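Local atomic coordinates of uric acid oxidase (Arthrobacter globiformis, PDB entry 1VAY), a protein that catalyses the oxidation of uric acid by molecular oxygen to 5-hydroxyisourate, which is processed further to (S)-allantoin. Residues T149-H154 with T207-L212; D169-T174 with K240-V245; V15-V20 with Q30-T35. All blocks are in the same frame, centred on the assembly; numbering follows the deposited sequence.

Interaction 1. Residues T149-H154 with T207-L212; sequences TGSEFH and THSLAL. With AZA (8-azaxanthine), chain I.
His208 reaches across to Glu152 with its imidazole edge: NE2 donates to OE2 at 2.6 Å, almost straight (176°) and in the ring plane, landing on the anti side of the carboxylate. Ring and carboxylate planes stand 68° apart. The other oxygen, OE1, receives NE2 of His154, so two imidazoles hold the carboxylate from turning. Ser209 follows with a single beta bridge to Ser151, its N donating to Gly150 O and its O accepting from Glu152 N at 2.6 Å. Its OG shares a water with Ser151 OG and Glu152 O and also bonds Thr215 OG1; Ser151 OG is bonded to Arg170 NE as well. Leu210 lies alongside Glu152, Leu210 CD2 4.1 Å from Glu152 CB, while its carbonyl accepts a hydrogen bond from a second water, which in turn accepts from His154 N. Ala211 CB meets the Phe153 ring edge at CD1 from 4.2 Å; as the N-cap of helix 212-226 it leads to Leu212, whose N donates to O2 of 8-azaxanthine at 2.8 Å. With CG anti to the backbone N (chi1 -170°), Phe153 stacks one face on the ligand in the urate site of uricase, which lies at a subunit interface.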
loop_
_atom_site.group_PDB
_atom_site.type_symbol
_atom_site.label_atom_id
_atom_site.label_comp_id
_atom_site.label_asym_id
_atom_site.label_seq_id
_atom_site.Cartn_x
_atom_site.Cartn_y
_atom_site.Cartn_z
ATOM N N THR A 149 -2.948 2.800 -29.619
ATOM C CA THR A 149 -2.903 2.065 -30.874
ATOM C C THR A 149 -1.431 1.935 -31.257
ATOM O O THR A 149 -0.555 2.351 -30.498
ATOM C CB THR A 149 -3.701 2.788 -31.989
ATOM O OG1 THR A 149 -3.906 1.890 -33.087
ATOM C CG2 THR A 149 -2.959 4.037 -32.474
ATOM N N GLY A 150 -1.152 1.357 -32.416
ATOM C CA GLY A 150 0.233 1.190 -32.818
ATOM C C GLY A 150 0.863 0.080 -32.005
ATOM O O GLY A 150 2.032 0.159 -31.611
ATOM N N SER A 151 0.065 -0.951 -31.731
ATOM C CA SER A 151 0.504 -2.114 -30.970
ATOM C C SER A 151 -0.243 -3.335 -31.481
ATOM O O SER A 151 -1.475 -3.316 -31.612
ATOM C CB SER A 151 0.226 -1.933 -29.469
ATOM O OG SER A 151 0.605 -3.091 -28.722
ATOM N N GLU A 152 0.513 -4.391 -31.773
ATOM C CA GLU A 152 -0.041 -5.638 -32.272
ATOM C C GLU A 152 0.571 -6.811 -31.517
ATOM O O GLU A 152 1.588 -6.659 -30.840
ATOM C CB GLU A 152 0.283 -5.808 -33.756
ATOM C CG GLU A 152 -0.202 -4.691 -34.669
ATOM C CD GLU A 152 0.106 -4.970 -36.139
ATOM O OE1 GLU A 152 -0.162 -6.102 -36.600
ATOM O OE2 GLU A 152 0.608 -4.058 -36.834
ATOM N N PHE A 153 -0.069 -7.973 -31.631
ATOM C CA PHE A 153 0.421 -9.210 -31.034
ATOM C C PHE A 153 -0.221 -10.389 -31.743
ATOM O O PHE A 153 -1.383 -10.728 -31.497
ATOM C CB PHE A 153 0.124 -9.316 -29.534
ATOM C CG PHE A 153 0.843 -10.468 -28.867
ATOM C CD1 PHE A 153 2.236 -10.555 -28.917
ATOM C CD2 PHE A 153 0.135 -11.476 -28.213
ATOM C CE1 PHE A 153 2.917 -11.632 -28.323
ATOM C CE2 PHE A 153 0.806 -12.560 -27.615
ATOM C CZ PHE A 153 2.200 -12.635 -27.671
ATOM N N HIS A 154 0.549 -11.012 -32.624
ATOM C CA HIS A 154 0.072 -12.152 -33.390
ATOM C C HIS A 154 1.243 -13.034 -33.807
ATOM O O HIS A 154 2.405 -12.643 -33.676
ATOM C CB HIS A 154 -0.692 -11.659 -34.627
ATOM C CG HIS A 154 0.016 -10.579 -35.388
ATOM N ND1 HIS A 154 1.104 -10.825 -36.199
ATOM C CD2 HIS A 154 -0.210 -9.246 -35.460
ATOM C CE1 HIS A 154 1.516 -9.692 -36.739
ATOM N NE2 HIS A 154 0.736 -8.717 -36.308
ATOM N N THR A 207 7.896 3.369 -31.631
ATOM C CA THR A 207 8.046 2.017 -32.159
ATOM C C THR A 207 6.695 1.354 -32.399
ATOM O O THR A 207 5.912 1.194 -31.462
ATOM C CB THR A 207 8.820 1.107 -31.178
ATOM O OG1 THR A 207 10.080 1.696 -30.851
ATOM C CG2 THR A 207 9.053 -0.262 -31.796
ATOM N N HIS A 208 6.413 0.965 -33.641
ATOM C CA HIS A 208 5.156 0.282 -33.913
ATOM C C HIS A 208 5.347 -1.109 -33.323
ATOM O O HIS A 208 5.966 -1.977 -33.941
ATOM C CB HIS A 208 4.887 0.163 -35.405
ATOM C CG HIS A 208 3.591 -0.515 -35.705
ATOM N ND1 HIS A 208 2.372 0.077 -35.453
ATOM C CD2 HIS A 208 3.320 -1.774 -36.121
ATOM C CE1 HIS A 208 1.406 -0.792 -35.694
ATOM N NE2 HIS A 208 1.955 -1.923 -36.099
ATOM N N SER A 209 4.799 -1.315 -32.129
ATOM C CA SER A 209 4.962 -2.561 -31.391
ATOM C C SER A 209 4.292 -3.836 -31.878
ATOM O O SER A 209 3.078 -3.881 -32.056
ATOM C CB SER A 209 4.556 -2.334 -29.937
ATOM O OG SER A 209 4.781 -3.502 -29.178
ATOM N N LEU A 210 5.102 -4.878 -32.073
ATOM C CA LEU A 210 4.603 -6.184 -32.488
ATOM C C LEU A 210 4.595 -7.080 -31.251
ATOM O O LEU A 210 4.073 -8.199 -31.276
ATOM C CB LEU A 210 5.488 -6.795 -33.579
ATOM C CG LEU A 210 5.444 -6.103 -34.951
ATOM C CD1 LEU A 210 6.266 -6.893 -35.966
ATOM C CD2 LEU A 210 4.004 -6.006 -35.424
ATOM N N ALA A 211 5.179 -6.568 -30.170
ATOM C CA ALA A 211 5.246 -7.275 -28.894
ATOM C C ALA A 211 5.959 -6.415 -27.848
ATOM O O ALA A 211 6.864 -5.641 -28.177
ATOM C CB ALA A 211 5.971 -8.605 -29.066
ATOM N N LEU A 212 5.553 -6.543 -26.588
ATOM C CA LEU A 212 6.182 -5.758 -25.533
ATOM C C LEU A 212 7.686 -6.053 -25.553
ATOM O O LEU A 212 8.500 -5.183 -25.245
ATOM C CB LEU A 212 5.593 -6.112 -24.163
ATOM C CG LEU A 212 5.516 -4.971 -23.135
ATOM C CD1 LEU A 212 5.195 -5.547 -21.761
ATOM C CD2 LEU A 212 6.820 -4.207 -23.082
HETATM N N1 AZA I . 3.993 -10.286 -25.217
HETATM C C2 AZA I . 3.099 -9.356 -25.693
HETATM O O2 AZA I . 3.479 -8.326 -26.204
HETATM N N3 AZA I . 1.767 -9.598 -25.579
HETATM C C4 AZA I . 1.345 -10.724 -25.023
HETATM C C5 AZA I . 2.217 -11.670 -24.542
HETATM C C6 AZA I . 3.665 -11.481 -24.622
HETATM O O6 AZA I . 4.549 -12.243 -24.230
HETATM N N7 AZA I . 1.500 -12.676 -24.046
HETATM N N8 AZA I . 0.226 -12.288 -24.252
HETATM N N9 AZA I . 0.089 -11.098 -24.847
HETATM O O HOH W 1 2.489 -4.895 -28.954
HETATM O O HOH W 2 2.588 -9.273 -33.310
#

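Interaction 2. Residues D169-T174 with K240-V245; sequences DRILAT and KHHFLV. With AZA (8-azaxanthine), chain I.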
loop_
_atom_site.group_PDB
_atom_site.type_symbol
_atom_site.label_atom_id
_atom_site.label_comp_id
_atom_site.label_asym_id
_atom_site.label_seq_id
_atom_site.Cartn_x
_atom_site.Cartn_y
_atom_site.Cartn_z
ATOM N N ASP A 169 -4.477 -4.429 -33.393
ATOM C CA ASP A 169 -4.793 -3.123 -32.824
ATOM C C ASP A 169 -5.192 -3.334 -31.369
ATOM O O ASP A 169 -6.255 -3.893 -31.074
ATOM C CB ASP A 169 -5.941 -2.466 -33.603
ATOM C CG ASP A 169 -6.043 -0.952 -33.357
ATOM O OD1 ASP A 169 -5.566 -0.455 -32.314
ATOM O OD2 ASP A 169 -6.626 -0.253 -34.213
ATOM N N ARG A 170 -4.330 -2.898 -30.458
ATOM C CA ARG A 170 -4.598 -3.060 -29.038
ATOM C C ARG A 170 -3.882 -1.973 -28.239
ATOM O O ARG A 170 -3.025 -1.257 -28.768
ATOM C CB ARG A 170 -4.093 -4.421 -28.560
ATOM C CG ARG A 170 -2.572 -4.504 -28.539
ATOM C CD ARG A 170 -2.059 -5.728 -27.810
ATOM N NE ARG A 170 -0.603 -5.697 -27.715
ATOM C CZ ARG A 170 0.133 -6.610 -27.092
ATOM N NH1 ARG A 170 -0.441 -7.655 -26.496
ATOM N NH2 ARG A 170 1.449 -6.476 -27.058
ATOM N N ILE A 171 -4.238 -1.853 -26.965
ATOM C CA ILE A 171 -3.597 -0.885 -26.085
ATOM C C ILE A 171 -2.359 -1.540 -25.490
ATOM O O ILE A 171 -2.368 -2.731 -25.186
ATOM C CB ILE A 171 -4.533 -0.453 -24.913
ATOM C CG1 ILE A 171 -5.521 0.616 -25.394
ATOM C CG2 ILE A 171 -3.714 0.077 -23.743
ATOM C CD1 ILE A 171 -6.395 1.195 -24.301
ATOM N N LEU A 172 -1.285 -0.772 -25.351
ATOM C CA LEU A 172 -0.066 -1.292 -24.740
ATOM C C LEU A 172 0.292 -0.342 -23.606
ATOM O O LEU A 172 0.697 0.801 -23.844
ATOM C CB LEU A 172 1.088 -1.351 -25.744
ATOM C CG LEU A 172 2.389 -1.918 -25.158
ATOM C CD1 LEU A 172 2.151 -3.368 -24.743
ATOM C CD2 LEU A 172 3.516 -1.835 -26.176
ATOM N N ALA A 173 0.134 -0.818 -22.376
ATOM C CA ALA A 173 0.417 -0.008 -21.201
ATOM C C ALA A 173 1.379 -0.734 -20.281
ATOM O O ALA A 173 1.274 -1.945 -20.103
ATOM C CB ALA A 173 -0.881 0.296 -20.462
ATOM N N THR A 174 2.303 0.009 -19.680
ATOM C CA THR A 174 3.284 -0.596 -18.783
ATOM C C THR A 174 3.837 0.423 -17.796
ATOM O O THR A 174 3.571 1.622 -17.899
ATOM C CB THR A 174 4.465 -1.197 -19.608
ATOM O OG1 THR A 174 5.362 -1.897 -18.742
ATOM C CG2 THR A 174 5.238 -0.087 -20.331
ATOM N N LYS A 240 0.267 -4.230 -18.530
ATOM C CA LYS A 240 -0.942 -3.884 -17.792
ATOM C C LYS A 240 -2.126 -3.981 -18.732
ATOM O O LYS A 240 -2.465 -3.040 -19.449
ATOM C CB LYS A 240 -0.797 -2.477 -17.210
ATOM C CG LYS A 240 0.614 -2.220 -16.656
ATOM C CD LYS A 240 0.619 -1.326 -15.431
ATOM C CE LYS A 240 -0.063 0.005 -15.674
ATOM N NZ LYS A 240 -0.233 0.707 -14.374
ATOM N N HIS A 241 -2.750 -5.149 -18.724
ATOM C CA HIS A 241 -3.862 -5.412 -19.608
ATOM C C HIS A 241 -5.076 -4.509 -19.473
ATOM O O HIS A 241 -5.552 -4.223 -18.372
ATOM C CB HIS A 241 -4.270 -6.879 -19.489
ATOM C CG HIS A 241 -3.173 -7.823 -19.877
ATOM N ND1 HIS A 241 -2.317 -8.391 -18.956
ATOM C CD2 HIS A 241 -2.726 -8.213 -21.094
ATOM C CE1 HIS A 241 -1.388 -9.086 -19.591
ATOM N NE2 HIS A 241 -1.613 -8.992 -20.888
ATOM N N HIS A 242 -5.520 -4.031 -20.631
ATOM C CA HIS A 242 -6.689 -3.186 -20.786
ATOM C C HIS A 242 -7.523 -4.009 -21.751
ATOM O O HIS A 242 -7.270 -4.015 -22.954
ATOM C CB HIS A 242 -6.322 -1.836 -21.426
ATOM C CG HIS A 242 -5.706 -0.863 -20.470
ATOM N ND1 HIS A 242 -4.550 -1.138 -19.771
ATOM C CD2 HIS A 242 -6.114 0.361 -20.055
ATOM C CE1 HIS A 242 -4.278 -0.129 -18.963
ATOM N NE2 HIS A 242 -5.212 0.793 -19.116
ATOM N N PHE A 243 -8.498 -4.732 -21.217
ATOM C CA PHE A 243 -9.337 -5.574 -22.047
ATOM C C PHE A 243 -10.440 -4.806 -22.758
ATOM O O PHE A 243 -11.190 -4.060 -22.134
ATOM C CB PHE A 243 -9.940 -6.687 -21.193
ATOM C CG PHE A 243 -8.911 -7.613 -20.608
ATOM C CD1 PHE A 243 -8.337 -8.615 -21.384
ATOM C CD2 PHE A 243 -8.478 -7.451 -19.294
ATOM C CE1 PHE A 243 -7.346 -9.442 -20.862
ATOM C CE2 PHE A 243 -7.486 -8.272 -18.759
ATOM C CZ PHE A 243 -6.918 -9.269 -19.544
ATOM N N LEU A 244 -10.521 -4.982 -24.071
ATOM C CA LEU A 244 -11.559 -4.333 -24.860
ATOM C C LEU A 244 -12.859 -5.015 -24.429
ATOM O O LEU A 244 -13.051 -6.200 -24.669
ATOM C CB LEU A 244 -11.299 -4.566 -26.346
ATOM C CG LEU A 244 -12.223 -3.876 -27.351
ATOM C CD1 LEU A 244 -12.052 -2.363 -27.263
ATOM C CD2 LEU A 244 -11.891 -4.369 -28.754
ATOM N N VAL A 245 -13.746 -4.270 -23.781
ATOM C CA VAL A 245 -14.998 -4.843 -23.297
ATOM C C VAL A 245 -15.958 -5.283 -24.404
ATOM O O VAL A 245 -16.129 -4.594 -25.407
ATOM C CB VAL A 245 -15.712 -3.841 -22.360
ATOM C CG1 VAL A 245 -17.012 -4.441 -21.824
ATOM C CG2 VAL A 245 -14.775 -3.465 -21.207
HETATM N N1 AZA I . 3.993 -10.286 -25.217
HETATM C C2 AZA I . 3.099 -9.356 -25.693
HETATM O O2 AZA I . 3.479 -8.326 -26.204
HETATM N N3 AZA I . 1.767 -9.598 -25.579
HETATM C C4 AZA I . 1.345 -10.724 -25.023
HETATM C C5 AZA I . 2.217 -11.670 -24.542
HETATM C C6 AZA I . 3.665 -11.481 -24.622
HETATM O O6 AZA I . 4.549 -12.243 -24.230
HETATM N N7 AZA I . 1.500 -12.676 -24.046
HETATM N N8 AZA I . 0.226 -12.288 -24.252
HETATM N N9 AZA I . 0.089 -11.098 -24.847
HETATM O O HOH W 3 -3.554 -4.012 -23.048
HETATM O O HOH W 4 -5.871 -3.668 -25.334
HETATM O O HOH W 5 -1.149 -3.352 -21.842
#
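Ile171 and Ala173 pack on His242, and this is the tight half of the contact. Ile171 CG2 sits over one face of the imidazole, 3.9 Å from His242 CG, and Ala173 CB approaches His242 CE1 obliquely at 3.7 Å. The ring cannot easily turn, because ND1 donates to Lys240 O at 2.8 Å with that oxygen in the ring plane. One direct backbone bond joins the segments, Lys240 N to Ala173 O at 3.0 Å; beside it Lys240 CG lies against Thr174 CA, and the chain bends at chi2 and chi3 on its way to a salt bridge between NZ and Asp175.

The other half is looser and wet. Back from Ala173 toward Ile171 the backbones part, and water bridges the gap: one molecule links Ile171 O to His242 N, a second Ile171 N to His242 O, a third Ala173 N to Lys240 O. Arg170 turns toward the ligand: CG lies between the backbone N and the carbonyl carbon (chi1 70°), the chain then runs extended to NE, and NH2 donates to O2 of 8-azaxanthine at 2.9 Å while NE bonds Ser151 OG. A leucine here would probably leave the inhibitor's O2 without its charged partner and Ser151 without the donor on its hydroxyl. His241, a member of the charge relay system, packs on Lys12 of the second subunit.

The contact lies where strands 172-182 and 230-244, antiparallel neighbours in the sheet, draw apart. Leu146 of strand 133-147 and Ala261 of strand 258-261 both touch His242, and Val18 of the third subunit packs against it.

Interaction 3. Residues V15-V20 with Q30-T35; sequences VRLVKV and QDLNVT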
loop_
_atom_site.group_PDB
_atom_site.type_symbol
_atom_site.label_atom_id
_atom_site.label_comp_id
_atom_site.label_asym_id
_atom_site.label_seq_id
_atom_site.Cartn_x
_atom_site.Cartn_y
_atom_site.Cartn_z
ATOM N N VAL A 15 16.342 6.302 4.976
ATOM C CA VAL A 15 16.572 7.503 5.766
ATOM C C VAL A 15 16.047 8.635 4.883
ATOM O O VAL A 15 16.684 8.996 3.892
ATOM C CB VAL A 15 18.095 7.715 6.044
ATOM C CG1 VAL A 15 18.331 9.074 6.675
ATOM C CG2 VAL A 15 18.616 6.633 6.970
ATOM N N ARG A 16 14.882 9.180 5.233
ATOM C CA ARG A 16 14.265 10.255 4.455
ATOM C C ARG A 16 14.938 11.595 4.703
ATOM O O ARG A 16 14.841 12.150 5.798
ATOM C CB ARG A 16 12.770 10.349 4.785
ATOM C CG ARG A 16 11.962 9.161 4.277
ATOM C CD ARG A 16 11.769 9.197 2.754
ATOM N NE ARG A 16 10.862 10.266 2.335
ATOM C CZ ARG A 16 11.248 11.475 1.928
ATOM N NH1 ARG A 16 10.335 12.374 1.579
ATOM N NH2 ARG A 16 12.539 11.781 1.851
ATOM N N LEU A 17 15.598 12.118 3.670
ATOM C CA LEU A 17 16.328 13.379 3.762
ATOM C C LEU A 17 15.835 14.445 2.798
ATOM O O LEU A 17 15.547 14.161 1.638
ATOM C CB LEU A 17 17.825 13.113 3.521
ATOM C CG LEU A 17 18.877 14.204 3.222
ATOM C CD1 LEU A 17 18.824 14.587 1.767
ATOM C CD2 LEU A 17 18.671 15.421 4.109
ATOM N N VAL A 18 15.725 15.673 3.293
ATOM C CA VAL A 18 15.309 16.798 2.469
ATOM C C VAL A 18 16.339 17.906 2.672
ATOM O O VAL A 18 16.569 18.355 3.799
ATOM C CB VAL A 18 13.898 17.325 2.851
ATOM C CG1 VAL A 18 13.642 18.662 2.170
ATOM C CG2 VAL A 18 12.830 16.330 2.411
ATOM N N LYS A 19 16.968 18.328 1.578
ATOM C CA LYS A 19 17.990 19.367 1.632
ATOM C C LYS A 19 17.537 20.645 0.952
ATOM O O LYS A 19 17.330 20.683 -0.260
ATOM C CB LYS A 19 19.286 18.888 0.967
ATOM C CG LYS A 19 20.409 19.939 0.957
ATOM C CD LYS A 19 20.814 20.347 2.378
ATOM C CE LYS A 19 22.024 21.278 2.389
ATOM N NZ LYS A 19 21.787 22.538 1.630
ATOM N N VAL A 20 17.381 21.701 1.737
ATOM C CA VAL A 20 16.965 22.967 1.164
ATOM C C VAL A 20 18.193 23.831 0.947
ATOM O O VAL A 20 19.021 23.973 1.836
ATOM C CB VAL A 20 15.996 23.720 2.092
ATOM C CG1 VAL A 20 15.597 25.041 1.449
ATOM C CG2 VAL A 20 14.774 22.863 2.371
ATOM N N GLN A 30 16.058 19.164 -2.640
ATOM C CA GLN A 30 16.600 17.855 -2.990
ATOM C C GLN A 30 15.983 16.900 -1.969
ATOM O O GLN A 30 16.195 17.042 -0.768
ATOM C CB GLN A 30 18.133 17.845 -2.898
ATOM C CG GLN A 30 18.818 18.719 -3.947
ATOM C CD GLN A 30 20.333 18.747 -3.782
ATOM O OE1 GLN A 30 21.068 18.104 -4.527
ATOM N NE2 GLN A 30 20.799 19.485 -2.787
ATOM N N ASP A 31 15.214 15.936 -2.457
ATOM C CA ASP A 31 14.508 14.983 -1.600
ATOM C C ASP A 31 14.962 13.559 -1.899
ATOM O O ASP A 31 14.824 13.088 -3.024
ATOM C CB ASP A 31 13.008 15.116 -1.862
ATOM C CG ASP A 31 12.151 14.516 -0.768
ATOM O OD1 ASP A 31 12.658 13.699 0.028
ATOM O OD2 ASP A 31 10.949 14.864 -0.718
ATOM N N LEU A 32 15.485 12.869 -0.890
ATOM C CA LEU A 32 15.967 11.503 -1.080
ATOM C C LEU A 32 15.550 10.515 0.008
ATOM O O LEU A 32 15.293 10.883 1.149
ATOM C CB LEU A 32 17.499 11.486 -1.145
ATOM C CG LEU A 32 18.267 12.373 -2.125
ATOM C CD1 LEU A 32 19.761 12.239 -1.827
ATOM C CD2 LEU A 32 17.971 11.968 -3.559
ATOM N N ASN A 33 15.489 9.248 -0.373
ATOM C CA ASN A 33 15.190 8.167 0.553
ATOM C C ASN A 33 16.488 7.370 0.404
ATOM O O ASN A 33 16.718 6.730 -0.618
ATOM C CB ASN A 33 13.993 7.356 0.074
ATOM C CG ASN A 33 13.534 6.342 1.094
ATOM O OD1 ASN A 33 12.762 5.433 0.780
ATOM N ND2 ASN A 33 14.003 6.487 2.328
ATOM N N VAL A 34 17.342 7.439 1.418
ATOM C CA VAL A 34 18.654 6.798 1.374
ATOM C C VAL A 34 18.816 5.515 2.194
ATOM O O VAL A 34 18.329 5.415 3.314
ATOM C CB VAL A 34 19.738 7.809 1.843
ATOM C CG1 VAL A 34 21.130 7.243 1.612
ATOM C CG2 VAL A 34 19.558 9.145 1.123
ATOM N N THR A 35 19.522 4.543 1.621
ATOM C CA THR A 35 19.794 3.290 2.304
ATOM C C THR A 35 21.291 3.017 2.265
ATOM O O THR A 35 21.923 3.090 1.207
ATOM C CB THR A 35 19.063 2.114 1.664
ATOM O OG1 THR A 35 17.658 2.249 1.896
ATOM C CG2 THR A 35 19.542 0.804 2.273
#
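Arg16 sets CG anti to its carbonyl carbon (chi1 -69°) and bends again at chi2 and chi3, folding its guanidinium back over the neighbouring strand; Asp31, with CG anti to the backbone N, lifts its carboxylate to meet it. The two residues stand diagonally on one face of an antiparallel beta hairpin formed by strands 3-21 and 28-40. Its ladder is regular: Val15 with Val34, Leu17 with Leu32 and Lys19 with Gln30 are hydrogen-bonded pairs, Arg16 with Asn33 and Val18 with Asp31 non-hydrogen-bonded ones. The strand axes run 4.6 Å apart at 151°.

On the opposite face the middle is apolar, Leu17 CD1 lying 4.4 Å from Leu32 CD1, and helix 57-69 with Tyr65 and Ala68 covers Leu17. The end of that face is polar, where Lys19 and Gln30 run side by side. On the face of the arginine Val18 CG2 touches Asp31 OD1 at 3.6 Å, and Asn33 crosses the Arg16 chain at about a right angle. Val18 and Lys19 also pair with a strand of the third subunit, so the sheet continues across that interface.

The buried aspartate has OD2 bonded to Trp105 NE1, while its other oxygen faces the arginine. Guanidinium and carboxylate planes are 35° apart. Arg16 NH2 forms a salt bridge with Asp31 OD1 at 2.6 Å, meeting it nearly along the C-O axis, and adds a weak second bond to Leu32 O.

Overall arrangement
From the N terminus, interaction 3 comes first and closes the short turn between strands 3-21 and 28-40, a local hairpin. Interactions 1 and 2 lie later in the chain, and they cross: 149-154, 169-174, 207-212 and 240-245 alternate between them. Interaction 1 brings the loop after strand 133-147 to the start of helix 212-226; interaction 2 joins strands 172-182 and 230-244. Their centres lie 11 Å apart, they touch, and both reach the same 8-azaxanthine. Interaction 3 sits on the far side of the chain's centre, its centre 36 Å from that of interaction 2, yet both belong to one sheet and both touch the third subunit.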